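Local coordinates for protein D-aminopeptidase (Burkholderia sp. LK4, PDB 5TZB) that probably hydrolyses peptides to release amino-terminal residues, including beta-amino acids, as an Ntn-type beta-aminopeptidase of family S58, at residues C[67-72]-C[171-176]; C[233-238]-C[372-377]; C[264-269]-C[276-281]. One frame throughout, in Å; residues are numbered along the deposited sequence.

Contact 1: residues C[67-72]-C[171-176]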
ATOM      1  N   VAL C  67      15.270  26.438  -4.116  1.00 23.47           N
ATOM      2  CA  VAL C  67      14.741  25.570  -3.099  1.00 23.63           C
ATOM      3  C   VAL C  67      13.710  26.330  -2.257  1.00 23.79           C
ATOM      4  O   VAL C  67      13.883  27.513  -1.956  1.00 23.32           O
ATOM      5  CB  VAL C  67      15.897  24.974  -2.227  1.00 23.00           C
ATOM      6  CG1 VAL C  67      16.841  26.050  -1.769  1.00 24.18           C
ATOM      7  CG2 VAL C  67      15.360  24.188  -1.046  1.00 22.04           C
ATOM      8  N   THR C  68      12.619  25.643  -1.922  1.00 23.87           N
ATOM      9  CA  THR C  68      11.606  26.163  -1.010  1.00 22.65           C
ATOM     10  C   THR C  68      11.567  25.313   0.246  1.00 22.61           C
ATOM     11  O   THR C  68      11.641  24.085   0.162  1.00 22.16           O
ATOM     12  CB  THR C  68      10.215  26.166  -1.653  1.00 21.16           C
ATOM     13  OG1 THR C  68      10.212  27.070  -2.760  1.00 20.69           O
ATOM     14  CG2 THR C  68       9.154  26.604  -0.647  1.00 20.37           C
ATOM     15  N   VAL C  69      11.469  25.950   1.413  1.00 22.75           N
ATOM     16  CA  VAL C  69      11.369  25.195   2.656  1.00 22.11           C
ATOM     17  C   VAL C  69      10.074  25.507   3.380  1.00 20.87           C
ATOM     18  O   VAL C  69       9.552  26.629   3.322  1.00 20.45           O
ATOM     19  CB  VAL C  69      12.555  25.459   3.615  1.00 23.69           C
ATOM     20  CG1 VAL C  69      13.852  24.939   3.031  1.00 25.43           C
ATOM     21  CG2 VAL C  69      12.666  26.918   3.931  1.00 24.61           C
ATOM     22  N   ILE C  70       9.534  24.471   4.011  1.00 19.69           N
ATOM     23  CA  ILE C  70       8.383  24.599   4.879  1.00 19.73           C
ATOM     24  C   ILE C  70       8.812  24.159   6.256  1.00 20.59           C
ATOM     25  O   ILE C  70       9.277  23.018   6.424  1.00 20.71           O
ATOM     26  CB  ILE C  70       7.197  23.727   4.432  1.00 19.81           C
ATOM     27  CG1 ILE C  70       6.861  23.940   2.956  1.00 19.50           C
ATOM     28  CG2 ILE C  70       5.975  23.978   5.312  1.00 20.27           C
ATOM     29  CD1 ILE C  70       5.898  22.889   2.425  1.00 17.78           C
ATOM     30  N   GLU C  71       8.663  25.046   7.236  1.00 20.04           N
ATOM     31  CA  GLU C  71       8.840  24.657   8.636  1.00 20.16           C
ATOM     32  C   GLU C  71       7.461  24.312   9.183  1.00 18.09           C
ATOM     33  O   GLU C  71       6.554  25.143   9.109  1.00 18.39           O
ATOM     34  CB  GLU C  71       9.482  25.772   9.466  1.00 21.07           C
ATOM     35  CG  GLU C  71      10.895  26.148   9.048  1.00 23.77           C
ATOM     36  CD  GLU C  71      11.960  25.180   9.563  1.00 25.65           C
ATOM     37  OE1 GLU C  71      11.614  24.093  10.087  1.00 26.17           O
ATOM     38  OE2 GLU C  71      13.157  25.530   9.467  1.00 26.98           O
ATOM     39  N   PRO C  72       7.278  23.073   9.677  1.00 16.40           N
ATOM     40  CA  PRO C  72       5.961  22.687  10.178  1.00 16.83           C
ATOM     41  C   PRO C  72       5.593  23.331  11.524  1.00 18.39           C
ATOM     42  O   PRO C  72       4.414  23.323  11.869  1.00 19.51           O
ATOM     43  CB  PRO C  72       6.082  21.166  10.332  1.00 15.90           C
ATOM     44  CG  PRO C  72       7.536  20.942  10.575  1.00 15.30           C
ATOM     45  CD  PRO C  72       8.233  21.945   9.725  1.00 15.16           C
ATOM     46  N   ALA C 171      16.726  30.525   6.536  1.00 29.01           N
ATOM     47  CA  ALA C 171      16.809  31.813   7.236  1.00 30.59           C
ATOM     48  C   ALA C 171      15.643  32.730   6.868  1.00 30.32           C
ATOM     49  O   ALA C 171      15.206  33.538   7.682  1.00 30.28           O
ATOM     50  CB  ALA C 171      18.137  32.497   6.929  1.00 31.01           C
ATOM     51  N   ALA C 172      15.137  32.577   5.647  1.00 29.85           N
ATOM     52  CA  ALA C 172      14.035  33.391   5.139  1.00 29.62           C
ATOM     53  C   ALA C 172      12.660  32.838   5.511  1.00 29.08           C
ATOM     54  O   ALA C 172      11.642  33.487   5.263  1.00 28.54           O
ATOM     55  CB  ALA C 172      14.139  33.527   3.629  1.00 30.34           C
ATOM     56  N   ALA C 173      12.633  31.632   6.069  1.00 28.25           N
ATOM     57  CA  ALA C 173      11.367  30.978   6.403  1.00 29.37           C
ATOM     58  C   ALA C 173      10.605  31.764   7.471  1.00 30.46           C
ATOM     59  O   ALA C 173      11.113  31.980   8.569  1.00 31.25           O
ATOM     60  CB  ALA C 173      11.612  29.556   6.871  1.00 28.59           C
ATOM     61  N   GLN C 174       9.377  32.163   7.155  1.00 30.04           N
ATOM     62  CA  GLN C 174       8.615  32.990   8.074  1.00 29.61           C
ATOM     63  C   GLN C 174       7.114  32.821   7.846  1.00 28.57           C
ATOM     64  O   GLN C 174       6.678  32.284   6.817  1.00 27.43           O
ATOM     65  CB  GLN C 174       9.050  34.463   7.926  1.00 31.32           C
ATOM     66  CG  GLN C 174       8.694  35.117   6.610  1.00 32.71           C
ATOM     67  CD  GLN C 174       9.332  36.492   6.444  1.00 34.81           C
ATOM     68  OE1 GLN C 174      10.175  36.899   7.239  1.00 35.77           O
ATOM     69  NE2 GLN C 174       8.868  37.243   5.457  1.00 35.43           N
ATOM     70  N   THR C 175       6.319  33.269   8.813  1.00 28.47           N
ATOM     71  CA  THR C 175       4.871  33.245   8.666  1.00 27.89           C
ATOM     72  C   THR C 175       4.441  34.364   7.714  1.00 28.48           C
ATOM     73  O   THR C 175       5.284  35.082   7.172  1.00 28.84           O
ATOM     74  CB  THR C 175       4.163  33.405  10.027  1.00 28.04           C
ATOM     75  OG1 THR C 175       2.749  33.230   9.858  1.00 27.70           O
ATOM     76  CG2 THR C 175       4.458  34.787  10.642  1.00 29.15           C
ATOM     77  N   GLY C 176       3.137  34.511   7.507  1.00 28.18           N
ATOM     78  CA  GLY C 176       2.613  35.578   6.665  1.00 28.29           C
ATOM     79  C   GLY C 176       2.544  35.233   5.185  1.00 28.04           C
ATOM     80  O   GLY C 176       2.611  34.061   4.817  1.00 27.34           O
TER

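Contact 2: residues C[233-238]-C[372-377]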
ATOM      1  N   TYR C 233     -14.209  25.620 -15.293  1.00 27.43           N
ATOM      2  CA  TYR C 233     -14.460  26.047 -16.678  1.00 27.25           C
ATOM      3  C   TYR C 233     -13.323  25.688 -17.625  1.00 27.22           C
ATOM      4  O   TYR C 233     -12.158  25.878 -17.292  1.00 27.95           O
ATOM      5  CB  TYR C 233     -14.730  27.553 -16.720  1.00 28.07           C
ATOM      6  CG  TYR C 233     -16.061  27.920 -16.100  1.00 27.83           C
ATOM      7  CD1 TYR C 233     -17.179  28.138 -16.895  1.00 27.92           C
ATOM      8  CD2 TYR C 233     -16.204  28.032 -14.722  1.00 27.26           C
ATOM      9  CE1 TYR C 233     -18.408  28.466 -16.335  1.00 27.13           C
ATOM     10  CE2 TYR C 233     -17.429  28.353 -14.157  1.00 27.28           C
ATOM     11  CZ  TYR C 233     -18.525  28.571 -14.977  1.00 26.93           C
ATOM     12  OH  TYR C 233     -19.746  28.887 -14.429  1.00 27.30           O
ATOM     13  N   PRO C 234     -13.664  25.170 -18.821  1.00 26.70           N
ATOM     14  CA  PRO C 234     -12.677  24.591 -19.749  1.00 26.67           C
ATOM     15  C   PRO C 234     -11.860  25.650 -20.469  1.00 27.19           C
ATOM     16  O   PRO C 234     -11.862  25.745 -21.694  1.00 27.89           O
ATOM     17  CB  PRO C 234     -13.547  23.801 -20.721  1.00 25.88           C
ATOM     18  CG  PRO C 234     -14.821  24.562 -20.759  1.00 25.71           C
ATOM     19  CD  PRO C 234     -15.032  25.105 -19.372  1.00 26.21           C
ATOM     20  N   VAL C 235     -11.139  26.429 -19.680  1.00 26.93           N
ATOM     21  CA  VAL C 235     -10.406  27.579 -20.181  1.00 27.32           C
ATOM     22  C   VAL C 235      -9.258  27.163 -21.111  1.00 26.77           C
ATOM     23  O   VAL C 235      -8.941  27.863 -22.080  1.00 26.01           O
ATOM     24  CB  VAL C 235      -9.886  28.417 -18.972  1.00 28.64           C
ATOM     25  CG1 VAL C 235      -9.020  27.580 -18.075  1.00 26.98           C
ATOM     26  CG2 VAL C 235      -9.136  29.594 -19.407  1.00 29.99           C
ATOM     27  N   GLY C 236      -8.678  25.990 -20.857  1.00 26.72           N
ATOM     28  CA  GLY C 236      -7.607  25.469 -21.690  1.00 25.69           C
ATOM     29  C   GLY C 236      -7.987  25.285 -23.157  1.00 26.61           C
ATOM     30  O   GLY C 236      -7.145  25.435 -24.052  1.00 24.67           O
ATOM     31  N   GLU C 237      -9.250  24.946 -23.402  1.00 27.99           N
ATOM     32  CA  GLU C 237      -9.720  24.668 -24.753  1.00 29.61           C
ATOM     33  C   GLU C 237      -9.725  25.918 -25.636  1.00 31.21           C
ATOM     34  O   GLU C 237      -9.617  25.817 -26.855  1.00 31.71           O
ATOM     35  CB  GLU C 237     -11.120  24.059 -24.705  1.00 30.53           C
ATOM     36  CG  GLU C 237     -11.165  22.683 -24.044  1.00 31.41           C
ATOM     37  CD  GLU C 237     -12.555  22.056 -24.054  1.00 33.09           C
ATOM     38  OE1 GLU C 237     -13.471  22.613 -24.700  1.00 34.45           O
ATOM     39  OE2 GLU C 237     -12.725  20.986 -23.437  1.00 33.43           O
ATOM     40  N   VAL C 238      -9.824  27.094 -25.024  1.00 31.56           N
ATOM     41  CA  VAL C 238      -9.785  28.335 -25.800  1.00 34.17           C
ATOM     42  C   VAL C 238      -8.444  29.062 -25.619  1.00 34.60           C
ATOM     43  O   VAL C 238      -8.337  30.263 -25.890  1.00 35.47           O
ATOM     44  CB  VAL C 238     -10.944  29.300 -25.418  1.00 25.09           C
ATOM     45  CG1 VAL C 238     -12.289  28.655 -25.710  1.00 25.43           C
ATOM     46  CG2 VAL C 238     -10.855  29.695 -23.960  1.00 23.75           C
ATOM     47  N   ALA C 372      -5.266  39.087 -17.555  1.00 36.26           N
ATOM     48  CA  ALA C 372      -6.314  39.530 -18.466  1.00 36.12           C
ATOM     49  C   ALA C 372      -6.714  38.418 -19.426  1.00 35.13           C
ATOM     50  O   ALA C 372      -7.890  38.270 -19.777  1.00 34.49           O
ATOM     51  CB  ALA C 372      -5.860  40.768 -19.239  1.00 38.27           C
ATOM     52  N   ARG C 373      -5.722  37.653 -19.872  1.00 34.19           N
ATOM     53  CA  ARG C 373      -5.956  36.569 -20.815  1.00 33.13           C
ATOM     54  C   ARG C 373      -6.792  35.454 -20.162  1.00 31.38           C
ATOM     55  O   ARG C 373      -7.616  34.809 -20.828  1.00 30.45           O
ATOM     56  CB  ARG C 373      -4.622  36.042 -21.345  1.00 33.35           C
ATOM     57  CG  ARG C 373      -4.752  35.025 -22.458  1.00 33.91           C
ATOM     58  CD  ARG C 373      -3.488  34.977 -23.306  1.00 35.00           C
ATOM     59  NE  ARG C 373      -2.303  34.664 -22.509  1.00 35.80           N
ATOM     60  CZ  ARG C 373      -1.068  34.581 -22.999  1.00 37.13           C
ATOM     61  NH1 ARG C 373      -0.850  34.767 -24.296  1.00 39.02           N
ATOM     62  NH2 ARG C 373      -0.052  34.287 -22.199  1.00 36.83           N
ATOM     63  N   LEU C 374      -6.554  35.214 -18.870  1.00 29.53           N
ATOM     64  CA  LEU C 374      -7.343  34.252 -18.103  1.00 28.65           C
ATOM     65  C   LEU C 374      -8.789  34.737 -17.951  1.00 29.17           C
ATOM     66  O   LEU C 374      -9.739  33.986 -18.178  1.00 28.89           O
ATOM     67  CB  LEU C 374      -6.728  34.027 -16.715  1.00 27.70           C
ATOM     68  CG  LEU C 374      -7.510  33.152 -15.729  1.00 26.14           C
ATOM     69  CD1 LEU C 374      -7.753  31.751 -16.285  1.00 25.18           C
ATOM     70  CD2 LEU C 374      -6.813  33.084 -14.381  1.00 25.30           C
ATOM     71  N   LEU C 375      -8.951  35.999 -17.572  1.00 29.97           N
ATOM     72  CA  LEU C 375     -10.288  36.569 -17.430  1.00 30.16           C
ATOM     73  C   LEU C 375     -11.038  36.506 -18.763  1.00 30.23           C
ATOM     74  O   LEU C 375     -12.223  36.160 -18.778  1.00 30.08           O
ATOM     75  CB  LEU C 375     -10.218  38.005 -16.899  1.00 30.52           C
ATOM     76  CG  LEU C 375      -9.866  38.161 -15.412  1.00 29.73           C
ATOM     77  CD1 LEU C 375      -9.577  39.608 -15.082  1.00 29.77           C
ATOM     78  CD2 LEU C 375     -11.004  37.644 -14.523  1.00 28.50           C
ATOM     79  N   ASP C 376     -10.348  36.785 -19.876  1.00 30.15           N
ATOM     80  CA  ASP C 376     -10.980  36.692 -21.200  1.00 30.97           C
ATOM     81  C   ASP C 376     -11.412  35.286 -21.558  1.00 29.57           C
ATOM     82  O   ASP C 376     -12.475  35.077 -22.150  1.00 28.64           O
ATOM     83  CB  ASP C 376     -10.054  37.197 -22.312  1.00 33.09           C
ATOM     84  CG  ASP C 376      -9.930  38.701 -22.331  1.00 35.69           C
ATOM     85  OD1 ASP C 376     -10.781  39.374 -21.717  1.00 35.25           O
ATOM     86  OD2 ASP C 376      -8.994  39.207 -22.988  1.00 38.18           O
ATOM     87  N   ALA C 377     -10.541  34.329 -21.280  1.00 28.53           N
ATOM     88  CA  ALA C 377     -10.840  32.948 -21.593  1.00 27.58           C
ATOM     89  C   ALA C 377     -11.999  32.448 -20.726  1.00 26.98           C
ATOM     90  O   ALA C 377     -12.852  31.712 -21.205  1.00 28.18           O
ATOM     91  CB  ALA C 377      -9.607  32.098 -21.428  1.00 27.02           C
TER

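Contact 3: residues C[264-269]-C[276-281]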
ATOM      1  N   ILE C 264       0.007  19.565   2.283  1.00 17.41           N
ATOM      2  CA  ILE C 264      -1.201  20.012   2.960  1.00 17.32           C
ATOM      3  C   ILE C 264      -0.911  20.152   4.450  1.00 17.19           C
ATOM      4  O   ILE C 264      -0.353  19.236   5.055  1.00 15.75           O
ATOM      5  CB  ILE C 264      -2.350  19.012   2.757  1.00 16.10           C
ATOM      6  CG1 ILE C 264      -2.783  18.999   1.282  1.00 16.39           C
ATOM      7  CG2 ILE C 264      -3.539  19.354   3.671  1.00 15.76           C
ATOM      8  CD1 ILE C 264      -3.652  17.768   0.912  1.00 13.69           C
ATOM      9  N   ALA C 265      -1.274  21.285   5.049  1.00 16.60           N
ATOM     10  CA  ALA C 265      -1.130  21.423   6.505  1.00 15.34           C
ATOM     11  C   ALA C 265      -2.471  21.739   7.158  1.00 15.82           C
ATOM     12  O   ALA C 265      -3.337  22.412   6.569  1.00 15.27           O
ATOM     13  CB  ALA C 265      -0.108  22.501   6.853  1.00 15.10           C
ATOM     14  N   THR C 266      -2.639  21.280   8.392  1.00 16.13           N
ATOM     15  CA  THR C 266      -3.845  21.618   9.142  1.00 17.12           C
ATOM     16  C   THR C 266      -3.565  21.655  10.623  1.00 18.01           C
ATOM     17  O   THR C 266      -2.709  20.910  11.111  1.00 17.01           O
ATOM     18  CB  THR C 266      -4.996  20.620   8.888  1.00 16.20           C
ATOM     19  OG1 THR C 266      -6.165  21.070   9.573  1.00 17.35           O
ATOM     20  CG2 THR C 266      -4.645  19.219   9.392  1.00 14.16           C
ATOM     21  N   ASP C 267      -4.301  22.501  11.347  1.00 18.36           N
ATOM     22  CA  ASP C 267      -4.173  22.512  12.803  1.00 18.54           C
ATOM     23  C   ASP C 267      -5.191  21.586  13.453  1.00 17.43           C
ATOM     24  O   ASP C 267      -5.256  21.504  14.678  1.00 15.49           O
ATOM     25  CB  ASP C 267      -4.332  23.925  13.374  1.00 19.66           C
ATOM     26  CG  ASP C 267      -5.664  24.559  13.032  1.00 21.35           C
ATOM     27  OD1 ASP C 267      -6.407  24.023  12.179  1.00 21.18           O
ATOM     28  OD2 ASP C 267      -5.965  25.625  13.619  1.00 22.42           O
ATOM     29  N   ALA C 268      -5.966  20.877  12.636  1.00 16.65           N
ATOM     30  CA  ALA C 268      -6.827  19.819  13.155  1.00 16.81           C
ATOM     31  C   ALA C 268      -5.975  18.706  13.791  1.00 16.60           C
ATOM     32  O   ALA C 268      -4.879  18.423  13.324  1.00 17.77           O
ATOM     33  CB  ALA C 268      -7.705  19.256  12.041  1.00 16.40           C
ATOM     34  N   PRO C 269      -6.457  18.104  14.888  1.00 16.02           N
ATOM     35  CA  PRO C 269      -5.704  17.000  15.509  1.00 14.96           C
ATOM     36  C   PRO C 269      -5.898  15.679  14.759  1.00 15.23           C
ATOM     37  O   PRO C 269      -6.738  14.877  15.145  1.00 13.07           O
ATOM     38  CB  PRO C 269      -6.288  16.922  16.920  1.00 14.49           C
ATOM     39  CG  PRO C 269      -7.707  17.436  16.758  1.00 15.05           C
ATOM     40  CD  PRO C 269      -7.624  18.514  15.696  1.00 15.25           C
ATOM     41  N   THR C 276      -3.038  10.459   6.011  1.00 13.92           N
ATOM     42  CA  THR C 276      -3.004   9.724   4.738  1.00 14.30           C
ATOM     43  C   THR C 276      -4.283   9.985   3.952  1.00 14.71           C
ATOM     44  O   THR C 276      -4.253  10.226   2.734  1.00 14.55           O
ATOM     45  CB  THR C 276      -2.835   8.212   4.969  1.00 14.03           C
ATOM     46  OG1 THR C 276      -1.654   7.999   5.742  1.00 14.24           O
ATOM     47  CG2 THR C 276      -2.703   7.443   3.629  1.00 20.10           C
ATOM     48  N   ARG C 277      -5.415   9.932   4.653  1.00 13.48           N
ATOM     49  CA  ARG C 277      -6.693  10.208   4.017  1.00 13.27           C
ATOM     50  C   ARG C 277      -6.715  11.627   3.459  1.00 12.70           C
ATOM     51  O   ARG C 277      -7.127  11.865   2.313  1.00 11.53           O
ATOM     52  CB  ARG C 277      -7.837   9.996   5.007  1.00 13.53           C
ATOM     53  CG  ARG C 277      -7.836   8.609   5.643  1.00 13.72           C
ATOM     54  CD  ARG C 277      -9.056   8.408   6.525  1.00 14.45           C
ATOM     55  NE  ARG C 277     -10.262   8.284   5.701  1.00 14.57           N
ATOM     56  CZ  ARG C 277     -11.509   8.427   6.146  1.00 13.68           C
ATOM     57  NH1 ARG C 277     -11.736   8.717   7.426  1.00 13.14           N
ATOM     58  NH2 ARG C 277     -12.535   8.314   5.306  1.00 12.06           N
ATOM     59  N   LEU C 278      -6.216  12.563   4.251  1.00 13.18           N
ATOM     60  CA  LEU C 278      -6.215  13.961   3.851  1.00 13.03           C
ATOM     61  C   LEU C 278      -5.289  14.183   2.642  1.00 13.42           C
ATOM     62  O   LEU C 278      -5.639  14.924   1.725  1.00 11.96           O
ATOM     63  CB  LEU C 278      -5.795  14.844   5.023  1.00 12.91           C
ATOM     64  CG  LEU C 278      -5.956  16.354   4.833  1.00 11.18           C
ATOM     65  CD1 LEU C 278      -7.428  16.697   4.696  1.00 12.05           C
ATOM     66  CD2 LEU C 278      -5.353  17.091   5.998  1.00 11.22           C
ATOM     67  N   ALA C 279      -4.125  13.534   2.641  1.00 11.53           N
ATOM     68  CA  ALA C 279      -3.170  13.720   1.554  1.00 12.29           C
ATOM     69  C   ALA C 279      -3.757  13.298   0.210  1.00 13.19           C
ATOM     70  O   ALA C 279      -3.481  13.931  -0.805  1.00 13.44           O
ATOM     71  CB  ALA C 279      -1.874  12.959   1.828  1.00 12.91           C
ATOM     72  N   GLN C 280      -4.568  12.245   0.199  1.00 13.33           N
ATOM     73  CA  GLN C 280      -5.095  11.751  -1.069  1.00 14.08           C
ATOM     74  C   GLN C 280      -6.098  12.744  -1.649  1.00 16.02           C
ATOM     75  O   GLN C 280      -6.352  12.731  -2.853  1.00 17.68           O
ATOM     76  CB  GLN C 280      -5.737  10.360  -0.930  1.00 12.48           C
ATOM     77  CG  GLN C 280      -6.129   9.775  -2.304  1.00 13.62           C
ATOM     78  CD  GLN C 280      -6.550   8.291  -2.311  1.00 13.58           C
ATOM     79  OE1 GLN C 280      -6.893   7.757  -3.373  1.00 13.91           O
ATOM     80  NE2 GLN C 280      -6.509   7.626  -1.154  1.00 11.71           N
ATOM     81  N   ARG C 281      -6.626  13.657  -0.838  1.00 14.55           N
ATOM     82  CA  ARG C 281      -7.590  14.599  -1.413  1.00 15.37           C
ATOM     83  C   ARG C 281      -6.868  15.615  -2.311  1.00 15.24           C
ATOM     84  O   ARG C 281      -7.506  16.411  -3.012  1.00 15.63           O
ATOM     85  CB  ARG C 281      -8.412  15.318  -0.323  1.00 16.55           C
ATOM     86  CG  ARG C 281      -9.380  14.405   0.489  1.00 22.82           C
ATOM     87  CD  ARG C 281      -9.597  13.113  -0.243  1.00 22.10           C
ATOM     88  NE  ARG C 281     -10.760  12.291   0.077  1.00 20.70           N
ATOM     89  CZ  ARG C 281     -10.736  11.173   0.798  1.00 18.88           C
ATOM     90  NH1 ARG C 281      -9.625  10.758   1.390  1.00 16.63           N
ATOM     91  NH2 ARG C 281     -11.850  10.477   0.942  1.00 19.91           N
TER

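Contact 1: residues C[67-72]-C[171-176]
The flat group at this junction is the carboxylate of Glu71, yet Glu71 touches Ala173 through the aliphatic part of its chain. Glu71 CG lies 4.1 Å from Ala173 CB, while the carboxylate stands off beyond it, with OE2 5.0 Å from the same CB and OE1 farther away. The bend at chi2 (-79°) turns the acid aside from the alanine methyl, and OE1 forms a long, weak ion pair with Arg48, whose backbone also pairs with that of Glu71. Apolar neighbours of the glutamate side chain include Leu170 of helix 163-172 and Pro110.

The second foothold of the alanine is Val69. Its CG2 branch meets Ala173 CB at 4.1 Å, whereas CG1 is 6.4 Å from that carbon. A first torsion of -66° tucks CG2 between the backbone N and the carbonyl carbon, on the side nearer the alanine. Ala173 CB thus rests over the gap between two side chains spaced two residues apart on the strand.

That spacing illustrates how a beta-strand serves two layers at once, consistent with the alpha-beta-beta-alpha sandwich of Ntn hydrolases, in which one sheet face looks to helices and the other to a second sheet. Here Val69 and Glu71 point toward the segment around Ala173, and Val69 also packs on Ala169 and Leu170 of helix 163-172; Thr68 and Ile70, on the opposite face, rest on Leu217 of strand 213-220. Antiparallel neighbours pair with both edges of strand 63-71: strand 48-56 bonds with Val67, Val69 and Glu71, and strand 111-115 with Thr68 and Ile70. Across the contact itself the backbones stay well apart, with Val69 CA and Ala173 CA 6.9 Å from each other.

Contact 2: residues C[233-238]-C[372-377]
Apolar packing joins Val235 and Val238 to Ala377 and Leu374. Ala377 CB faces the notch between the two valines, 3.3 Å from Val235 CG2, which is closer than usual van der Waals contact, and 3.7 Å from Val238 CG2. The same Val235 methyl also touches Leu374 CD1 at 4.0 Å, the two side chains crossing at about a right angle. It can serve both partners because it stands anti to the backbone N of Val235 and is directed at the helix. The short alanine side chain lets the backbones come near, with Val235 CA 5.6 Å from Ala377 CA.

Backbone hydrogen bonds shape each partner separately. In the helix, Ala377 N bonds to Arg373 O at 3.0 Å. In the loop, Val235 N bonds to Tyr233 O at 2.7 Å, closing an inverse gamma turn centred on Pro234; Val238 N then reaches back to Val235 O, and both valines face the helix.

Aromatic and charged groups face other partners. Tyr233 meets Trp383 of the same chain edge-to-face, and its OH bonds to Val381 O of a neighbouring subunit, while Glu237 forms a salt bridge with Arg29 of that subunit.

The inverse gamma turn and 3-10 segment 235-237, in the loop between strands 213-220 and 260-266, thus pack on helix 371-380 beside a subunit interface.

Contact 3: residues C[264-269]-C[276-281]
Two torsions bring Ile264 and Leu278 together. In Ile264, chi1 of -67° sets CG2 anti to the backbone N, and chi2 of 164° extends CD1 toward the helix backbone; in Leu278, chi1 of -171° carries the isobutyl group out toward the strand. Ile264 CG2 then packs on Leu278 CD2 at 3.7 Å, while Ile264 CD1 slides past to lie 3.6 Å from Leu278 O and 4.1 Å from Ala279 CA. Leu278 CD2 also touches Thr266 CG2, at 4.1 Å, so one leucine methyl fills the step between two strand residues that face the same way.

Thr266 divides its branches by polarity. Its methyl joins the apolar layer, whereas OG1 takes a nearly straight hydrogen bond from Ala268 N (3.1 Å), making an ST turn as the strand ends, and gives one to Thr213 O.

Polar groups of the helix turn to other partners. Arg281 NH1 bonds to Arg277 O from above the carbonyl plane, and salt bridges link Arg277 to Asp295 and Glu103 of two different neighbouring subunits.

Helix and strand segments run at 131° with their axes 9.3 Å apart. Ala303 of strand 298-305 packs on both Ile264 and Ala279. Helix 272-289 connects strand 260-266 to that parallel neighbour, and the contact forms the first half of this beta-alpha-beta crossover.

How the contacts relate
Contacts 1 and 3 apply one principle in two sheets: alternate side chains of a strand meet a helix or the chain next to one. Strand 213-220 relates them, since it packs against the strand of contact 1 and pairs edge to edge with that of contact 3; their nearest atoms are about 6 Å apart. Contact 3 is the more fully buried, whereas contact 1 is only partly covered. Contact 2 joins other elements at the periphery, its centre about 33 Å from that of contact 1, yet its touching surfaces are largely buried. All three are mainly apolar, through side-chain carbons. Around contacts 2 and 3, polar groups bind neighbouring subunits, but contact 1 touches none.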